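Polyguluronate lyase (Corynebacterium sp., PDB 1UAI) probably cleaves the poly(alpha-L-guluronate) parts of alginate as a lyase, and folds as a jellyroll beta-sandwich. Local coordinates at residues W16-P21 / P43-N48; I137-G140 / H144-L147; I169-Y172 / Q178-I181. All blocks are in the same frame, centred on the assembly; numbering follows the deposited sequence.

Interaction 1. Residues W16-P21 / P43-N48; sequences WKVTLP and PWFQVN
F45 holds CG anti to its backbone nitrogen (chi1 179°), and V18 places CG2 likewise, so that this methyl comes to lie over one face of the phenyl ring. V18 CG2 stands 4.2 Å from the centroid of the F45 ring and 16° off its normal, a CH-pi contact displaced toward the CD1 and CE1 rim. L20 reaches the same residue at its CB: L20 CD2 packs 3.8 Å from F45 CB, the two side chains crossing at about a right angle. No hydrogen bond joins the segments, and the contact rests on apolar surfaces alone. It bridges the two layers of the jellyroll beta-sandwich, because strand 16-20 belongs to the larger sheet whereas strand 45-47 is an outermost strand of the seven-stranded one. Where the chain turns a corner at P21, this residue meets W44. P21 CG is 3.8 Å from both W44 CB and W44 CG, near the root of the indole, while on the other side of the ring P43 CD lies over the centre of the W44 indole, 3.7 Å above its plane. Further apolar groups close in around these pairs: the ring of F45 meets that of F56 at about 50°, V18 touches L36, and L20 touches F39.

Interaction 2. Residues I137-G140 / H144-L147; sequences ITKG and HHKL
The imidazole of H145 lies flat against the side chain of K139, which passes obliquely over one of its faces. K139 CB sits 3.5 Å from H145 CG, 24° off the ring normal as seen from the centroid, making a CH-pi contact. K139 CG lies anti to the backbone N and the chain stays extended, which carries K139 CD to 3.7 Å from H145 CE1; two methylenes thus cover the same ring before the chain bends at its last torsion and the ammonium leads away. A different group meets the imidazole at its edge: I137 O lies in the ring plane, 3.7 Å from H145 CD2. The far nitrogen of the ring, NE2, is hydrogen-bonded to OG1 of T179 in the other sheet, and this bond together with the lysine chain over the face should limit rotation of the imidazole. Beside it, I137 and K146 form an antiparallel hydrogen-bonded pair. I137 N donates to K146 O at 2.8 Å in a fairly straight bond (163°), whereas K146 N returns to I137 O at 3.0 Å with a more bent geometry (138°). Their side chains leave the same face, CB to CB 4.3 Å, and then part: I137 turns in against T126, F128 and T179, while K146 bends at chi2 and passes along Q178. The arrangement is that of an antiparallel beta hairpin, made by strands 134-139 and 144-149 of the larger sheet of the jellyroll sandwich.

Interaction 3. Residues I169-Y172 / Q178-I181; sequences IKVY and QTTI
The carbonyl oxygen of I169 is met by two groups of the facing strand: I181 N donates a hydrogen bond of 2.8 Å to I169 O, and T180 CA approaches I169 O at 3.2 Å in a CA-H...O contact. I169 N completes the hydrogen-bonded pair by donating to I181 O, also at 2.8 Å. The strands run antiparallel, their axes at 168°, and the next pair, K170 with T180, is a non-hydrogen-bonded one in which the side chains supply the polar link instead. K170 is bent at chi2 (-73°), which turns the chain toward T180 and brings K170 NZ to 2.8 Å from T180 OG1, a hydrogen bond; T180 CG2 lies against K170 CD and CE, the two side chains crossing at a slant. On the opposite face stand I169, V171, T179 and I181. V171 and T179 lie side by side there, pointing the same way, with their CG2 methyls 4.0 Å apart, and T179 OG1 has H145 NE2 as its partner. This face is the inner one: I169 and I181 both rest on T126, V171 on F128 and I137. Toward the turn, Q178 is bent at its second torsion, and its amide NE2 bonds to the backbone oxygen of V176. Here the register slips. V171 N donates to T179 O at 3.0 Å, but V171 O takes its hydrogen bond from Q178 N, at 2.7 Å and nearly straight (169°). The two residues Q178 and T179 facing V171 make a classic beta bulge, set here in the antiparallel hairpin of strands 168-173 and 176-182 that ends the seven-stranded sheet of the jellyroll.

Overall arrangement
Interactions 2 and 3 adjoin, their centres 10 Å apart, and join one hairpin of each sheet across the sandwich. The hydrogen bond between H145 NE2 and T179 OG1 measures 2.9 Å, while I137 CG2 packs 3.7 Å from T179 CG2 and K146 CE lies 3.5 Å from the carbonyl oxygen of Q178. Interaction 1 also spans the two layers, but on the other side of the chain's centre: its centre is about 26 Å from that of interaction 2 and 27 Å from that of interaction 3, and it touches neither. Strands 45-47 and 176-182 are the two outermost strands of the seven-stranded sheet, so interactions 1 and 3 sit at its opposite margins.

Interaction 1. Residues W16-P21 / P43-N48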
loop_
_atom_site.group_PDB
_atom_site.type_symbol
_atom_site.label_atom_id
_atom_site.label_comp_id
_atom_site.label_asym_id
_atom_site.label_seq_id
_atom_site.Cartn_x
_atom_site.Cartn_y
_atom_site.Cartn_z
ATOM N N TRP A 16 -7.181 10.431 -2.847
ATOM C CA TRP A 16 -6.037 9.589 -3.146
ATOM C C TRP A 16 -5.536 9.882 -4.551
ATOM O O TRP A 16 -6.224 10.515 -5.356
ATOM C CB TRP A 16 -6.425 8.106 -3.115
ATOM C CG TRP A 16 -6.950 7.623 -1.814
ATOM C CD1 TRP A 16 -8.252 7.585 -1.412
ATOM C CD2 TRP A 16 -6.174 7.127 -0.721
ATOM N NE1 TRP A 16 -8.337 7.093 -0.131
ATOM C CE2 TRP A 16 -7.074 6.805 0.317
ATOM C CE3 TRP A 16 -4.803 6.925 -0.516
ATOM C CZ2 TRP A 16 -6.648 6.289 1.544
ATOM C CZ3 TRP A 16 -4.378 6.413 0.703
ATOM C CH2 TRP A 16 -5.301 6.101 1.718
ATOM N N LYS A 17 -4.318 9.426 -4.819
ATOM C CA LYS A 17 -3.727 9.492 -6.145
ATOM C C LYS A 17 -3.033 8.136 -6.238
ATOM O O LYS A 17 -2.812 7.482 -5.212
ATOM C CB LYS A 17 -2.718 10.643 -6.301
ATOM C CG LYS A 17 -1.399 10.486 -5.572
ATOM C CD LYS A 17 -0.421 11.583 -5.997
ATOM C CE LYS A 17 0.891 11.491 -5.230
ATOM N NZ LYS A 17 1.885 12.508 -5.679
ATOM N N VAL A 18 -2.719 7.689 -7.447
ATOM C CA VAL A 18 -2.066 6.401 -7.601
ATOM C C VAL A 18 -0.720 6.522 -8.306
ATOM O O VAL A 18 -0.553 7.332 -9.225
ATOM C CB VAL A 18 -2.973 5.401 -8.383
ATOM C CG1 VAL A 18 -3.137 5.849 -9.833
ATOM C CG2 VAL A 18 -2.390 3.989 -8.307
ATOM N N THR A 19 0.245 5.734 -7.836
ATOM C CA THR A 19 1.580 5.677 -8.425
ATOM C C THR A 19 1.651 4.280 -9.027
ATOM O O THR A 19 1.295 3.297 -8.370
ATOM C CB THR A 19 2.684 5.842 -7.369
ATOM O OG1 THR A 19 2.510 7.092 -6.691
ATOM C CG2 THR A 19 4.062 5.807 -8.027
ATOM N N LEU A 20 2.117 4.201 -10.269
ATOM C CA LEU A 20 2.166 2.948 -11.010
ATOM C C LEU A 20 3.560 2.383 -11.263
ATOM O O LEU A 20 4.567 3.045 -11.011
ATOM C CB LEU A 20 1.455 3.159 -12.349
ATOM C CG LEU A 20 0.034 3.716 -12.238
ATOM C CD1 LEU A 20 -0.409 4.283 -13.577
ATOM C CD2 LEU A 20 -0.909 2.619 -11.766
ATOM N N PRO A 21 3.627 1.135 -11.758
ATOM C CA PRO A 21 4.896 0.469 -12.059
ATOM C C PRO A 21 5.264 0.591 -13.539
ATOM O O PRO A 21 6.106 -0.154 -14.045
ATOM C CB PRO A 21 4.628 -0.968 -11.644
ATOM C CG PRO A 21 3.214 -1.155 -12.071
ATOM C CD PRO A 21 2.536 0.144 -11.664
ATOM N N PRO A 43 -2.557 -4.963 -16.119
ATOM C CA PRO A 43 -3.111 -5.569 -14.901
ATOM C C PRO A 43 -2.675 -4.859 -13.618
ATOM O O PRO A 43 -3.016 -5.294 -12.519
ATOM C CB PRO A 43 -2.540 -6.974 -14.957
ATOM C CG PRO A 43 -1.134 -6.698 -15.425
ATOM C CD PRO A 43 -1.339 -5.681 -16.542
ATOM N N TRP A 44 -1.937 -3.763 -13.762
ATOM C CA TRP A 44 -1.383 -3.042 -12.617
ATOM C C TRP A 44 -2.341 -2.342 -11.665
ATOM O O TRP A 44 -2.091 -2.297 -10.460
ATOM C CB TRP A 44 -0.357 -2.019 -13.111
ATOM C CG TRP A 44 0.400 -2.481 -14.314
ATOM C CD1 TRP A 44 0.405 -1.900 -15.546
ATOM C CD2 TRP A 44 1.224 -3.649 -14.415
ATOM N NE1 TRP A 44 1.180 -2.634 -16.414
ATOM C CE2 TRP A 44 1.695 -3.713 -15.745
ATOM C CE3 TRP A 44 1.608 -4.649 -13.512
ATOM C CZ2 TRP A 44 2.531 -4.740 -16.196
ATOM C CZ3 TRP A 44 2.441 -5.671 -13.960
ATOM C CH2 TRP A 44 2.891 -5.707 -15.291
ATOM N N PHE A 45 -3.422 -1.786 -12.200
ATOM C CA PHE A 45 -4.392 -1.051 -11.397
ATOM C C PHE A 45 -5.736 -1.182 -12.100
ATOM O O PHE A 45 -6.030 -0.447 -13.040
ATOM C CB PHE A 45 -3.962 0.417 -11.321
ATOM C CG PHE A 45 -4.902 1.292 -10.546
ATOM C CD1 PHE A 45 -5.065 1.125 -9.175
ATOM C CD2 PHE A 45 -5.615 2.301 -11.188
ATOM C CE1 PHE A 45 -5.925 1.952 -8.452
ATOM C CE2 PHE A 45 -6.477 3.133 -10.475
ATOM C CZ PHE A 45 -6.630 2.958 -9.104
ATOM N N GLN A 46 -6.553 -2.114 -11.626
ATOM C CA GLN A 46 -7.840 -2.381 -12.251
ATOM C C GLN A 46 -8.799 -3.006 -11.255
ATOM O O GLN A 46 -8.401 -3.421 -10.170
ATOM C CB GLN A 46 -7.643 -3.381 -13.393
ATOM C CG GLN A 46 -7.127 -4.733 -12.889
ATOM C CD GLN A 46 -7.172 -5.825 -13.937
ATOM O OE1 GLN A 46 -6.302 -5.913 -14.803
ATOM N NE2 GLN A 46 -8.197 -6.667 -13.866
ATOM N N VAL A 47 -10.072 -3.066 -11.624
ATOM C CA VAL A 47 -11.049 -3.739 -10.780
ATOM C C VAL A 47 -10.702 -5.213 -11.001
ATOM O O VAL A 47 -10.339 -5.600 -12.115
ATOM C CB VAL A 47 -12.497 -3.493 -11.262
ATOM C CG1 VAL A 47 -13.469 -4.349 -10.457
ATOM C CG2 VAL A 47 -12.848 -2.024 -11.118
ATOM N N ASN A 48 -10.781 -6.036 -9.962
ATOM C CA ASN A 48 -10.464 -7.442 -10.158
ATOM C C ASN A 48 -11.543 -8.120 -11.002
ATOM O O ASN A 48 -12.638 -7.582 -11.179
ATOM C CB ASN A 48 -10.274 -8.164 -8.814
ATOM C CG ASN A 48 -11.479 -8.057 -7.900
ATOM O OD1 ASN A 48 -12.530 -7.549 -8.281
ATOM N ND2 ASN A 48 -11.326 -8.549 -6.675
#

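Interaction 2. Residues I137-G140 / H144-L147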
loop_
_atom_site.group_PDB
_atom_site.type_symbol
_atom_site.label_atom_id
_atom_site.label_comp_id
_atom_site.label_asym_id
_atom_site.label_seq_id
_atom_site.Cartn_x
_atom_site.Cartn_y
_atom_site.Cartn_z
ATOM N N ILE A 137 4.415 -6.349 11.043
ATOM C CA ILE A 137 4.122 -4.932 11.178
ATOM C C ILE A 137 5.543 -4.438 11.438
ATOM O O ILE A 137 6.204 -4.878 12.387
ATOM C CB ILE A 137 3.248 -4.578 12.394
ATOM C CG1 ILE A 137 1.873 -5.231 12.265
ATOM C CG2 ILE A 137 3.127 -3.053 12.505
ATOM C CD1 ILE A 137 1.159 -4.913 10.984
ATOM N N THR A 138 6.027 -3.555 10.578
ATOM C CA THR A 138 7.383 -3.046 10.698
ATOM C C THR A 138 7.466 -1.795 11.559
ATOM O O THR A 138 6.452 -1.230 11.964
ATOM C CB THR A 138 7.944 -2.697 9.317
ATOM O OG1 THR A 138 7.235 -1.564 8.800
ATOM C CG2 THR A 138 7.777 -3.871 8.356
ATOM N N LYS A 139 8.695 -1.384 11.847
ATOM C CA LYS A 139 8.962 -0.170 12.606
ATOM C C LYS A 139 10.240 0.394 12.010
ATOM O O LYS A 139 11.330 -0.123 12.257
ATOM C CB LYS A 139 9.170 -0.454 14.096
ATOM C CG LYS A 139 9.438 0.811 14.905
ATOM C CD LYS A 139 9.708 0.508 16.369
ATOM C CE LYS A 139 10.004 1.781 17.148
ATOM N NZ LYS A 139 11.203 2.493 16.625
ATOM N N GLY A 140 10.103 1.445 11.213
ATOM C CA GLY A 140 11.274 2.028 10.587
ATOM C C GLY A 140 11.983 0.977 9.750
ATOM O O GLY A 140 11.345 0.251 8.986
ATOM N N HIS A 144 11.092 -6.779 10.715
ATOM C CA HIS A 144 10.509 -7.849 11.525
ATOM C C HIS A 144 10.093 -7.388 12.923
ATOM O O HIS A 144 10.050 -8.186 13.858
ATOM C CB HIS A 144 11.509 -9.003 11.656
ATOM C CG HIS A 144 11.824 -9.689 10.363
ATOM N ND1 HIS A 144 12.861 -10.589 10.237
ATOM C CD2 HIS A 144 11.237 -9.621 9.144
ATOM C CE1 HIS A 144 12.899 -11.044 8.998
ATOM N NE2 HIS A 144 11.925 -10.471 8.314
ATOM N N HIS A 145 9.779 -6.105 13.062
ATOM C CA HIS A 145 9.383 -5.544 14.350
ATOM C C HIS A 145 8.377 -6.412 15.108
ATOM O O HIS A 145 8.578 -6.726 16.283
ATOM C CB HIS A 145 8.815 -4.141 14.138
ATOM C CG HIS A 145 8.196 -3.548 15.364
ATOM N ND1 HIS A 145 8.934 -3.151 16.459
ATOM C CD2 HIS A 145 6.901 -3.303 15.673
ATOM C CE1 HIS A 145 8.119 -2.688 17.390
ATOM N NE2 HIS A 145 6.881 -2.769 16.938
ATOM N N LYS A 146 7.297 -6.796 14.437
ATOM C CA LYS A 146 6.276 -7.630 15.057
ATOM C C LYS A 146 5.697 -8.626 14.067
ATOM O O LYS A 146 5.147 -8.243 13.036
ATOM C CB LYS A 146 5.143 -6.761 15.622
ATOM C CG LYS A 146 3.886 -7.533 16.030
ATOM C CD LYS A 146 4.131 -8.509 17.171
ATOM C CE LYS A 146 2.843 -9.240 17.528
ATOM N NZ LYS A 146 3.024 -10.195 18.653
ATOM N N LEU A 147 5.842 -9.908 14.376
ATOM C CA LEU A 147 5.281 -10.949 13.530
ATOM C C LEU A 147 3.801 -11.058 13.881
ATOM O O LEU A 147 3.450 -11.322 15.030
ATOM C CB LEU A 147 5.958 -12.297 13.800
ATOM C CG LEU A 147 5.336 -13.492 13.071
ATOM C CD1 LEU A 147 5.635 -13.403 11.582
ATOM C CD2 LEU A 147 5.881 -14.791 13.649
#

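Interaction 3. Residues I169-Y172 / Q178-I181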
loop_
_atom_site.group_PDB
_atom_site.type_symbol
_atom_site.label_atom_id
_atom_site.label_comp_id
_atom_site.label_asym_id
_atom_site.label_seq_id
_atom_site.Cartn_x
_atom_site.Cartn_y
_atom_site.Cartn_z
ATOM N N ILE A 169 1.329 5.127 17.636
ATOM C CA ILE A 169 0.671 4.475 16.513
ATOM C C ILE A 169 0.226 3.093 16.986
ATOM O O ILE A 169 1.054 2.275 17.384
ATOM C CB ILE A 169 1.625 4.280 15.312
ATOM C CG1 ILE A 169 2.167 5.629 14.832
ATOM C CG2 ILE A 169 0.887 3.562 14.185
ATOM C CD1 ILE A 169 3.243 5.507 13.762
ATOM N N LYS A 170 -1.079 2.850 16.965
ATOM C CA LYS A 170 -1.631 1.556 17.353
ATOM C C LYS A 170 -1.946 0.833 16.048
ATOM O O LYS A 170 -2.644 1.380 15.195
ATOM C CB LYS A 170 -2.918 1.744 18.157
ATOM C CG LYS A 170 -2.748 2.482 19.472
ATOM C CD LYS A 170 -2.058 1.618 20.507
ATOM C CE LYS A 170 -2.086 2.274 21.877
ATOM N NZ LYS A 170 -1.557 1.359 22.926
ATOM N N VAL A 171 -1.432 -0.383 15.891
ATOM C CA VAL A 171 -1.654 -1.152 14.670
ATOM C C VAL A 171 -2.435 -2.423 14.986
ATOM O O VAL A 171 -2.034 -3.209 15.846
ATOM C CB VAL A 171 -0.313 -1.521 14.000
ATOM C CG1 VAL A 171 -0.566 -2.062 12.604
ATOM C CG2 VAL A 171 0.594 -0.300 13.947
ATOM N N TYR A 172 -3.543 -2.615 14.276
ATOM C CA TYR A 172 -4.430 -3.757 14.484
ATOM C C TYR A 172 -4.522 -4.687 13.281
ATOM O O TYR A 172 -4.397 -4.255 12.134
ATOM C CB TYR A 172 -5.845 -3.262 14.798
ATOM C CG TYR A 172 -5.939 -2.334 15.982
ATOM C CD1 TYR A 172 -6.328 -2.807 17.232
ATOM C CD2 TYR A 172 -5.633 -0.980 15.854
ATOM C CE1 TYR A 172 -6.411 -1.956 18.330
ATOM C CE2 TYR A 172 -5.712 -0.119 16.943
ATOM C CZ TYR A 172 -6.101 -0.614 18.177
ATOM O OH TYR A 172 -6.168 0.226 19.264
ATOM N N GLN A 178 -1.681 -5.299 17.597
ATOM C CA GLN A 178 -0.442 -6.026 17.338
ATOM C C GLN A 178 0.772 -5.352 17.950
ATOM O O GLN A 178 1.684 -6.018 18.444
ATOM C CB GLN A 178 -0.224 -6.163 15.832
ATOM C CG GLN A 178 -1.321 -6.922 15.117
ATOM C CD GLN A 178 -1.475 -8.332 15.644
ATOM O OE1 GLN A 178 -0.512 -9.097 15.680
ATOM N NE2 GLN A 178 -2.688 -8.686 16.057
ATOM N N THR A 179 0.789 -4.026 17.901
ATOM C CA THR A 179 1.903 -3.269 18.444
ATOM C C THR A 179 1.544 -1.800 18.576
ATOM O O THR A 179 0.630 -1.308 17.909
ATOM C CB THR A 179 3.151 -3.387 17.534
ATOM O OG1 THR A 179 4.266 -2.742 18.162
ATOM C CG2 THR A 179 2.898 -2.730 16.179
ATOM N N THR A 180 2.257 -1.118 19.465
ATOM C CA THR A 180 2.082 0.309 19.683
ATOM C C THR A 180 3.473 0.891 19.477
ATOM O O THR A 180 4.421 0.505 20.162
ATOM C CB THR A 180 1.587 0.622 21.106
ATOM O OG1 THR A 180 0.311 0.005 21.308
ATOM C CG2 THR A 180 1.447 2.124 21.302
ATOM N N ILE A 181 3.588 1.800 18.514
ATOM C CA ILE A 181 4.862 2.412 18.172
ATOM C C ILE A 181 4.905 3.895 18.511
ATOM O O ILE A 181 4.001 4.647 18.153
ATOM C CB ILE A 181 5.142 2.229 16.661
ATOM C CG1 ILE A 181 5.248 0.735 16.339
ATOM C CG2 ILE A 181 6.413 2.966 16.261
ATOM C CD1 ILE A 181 5.297 0.422 14.859
#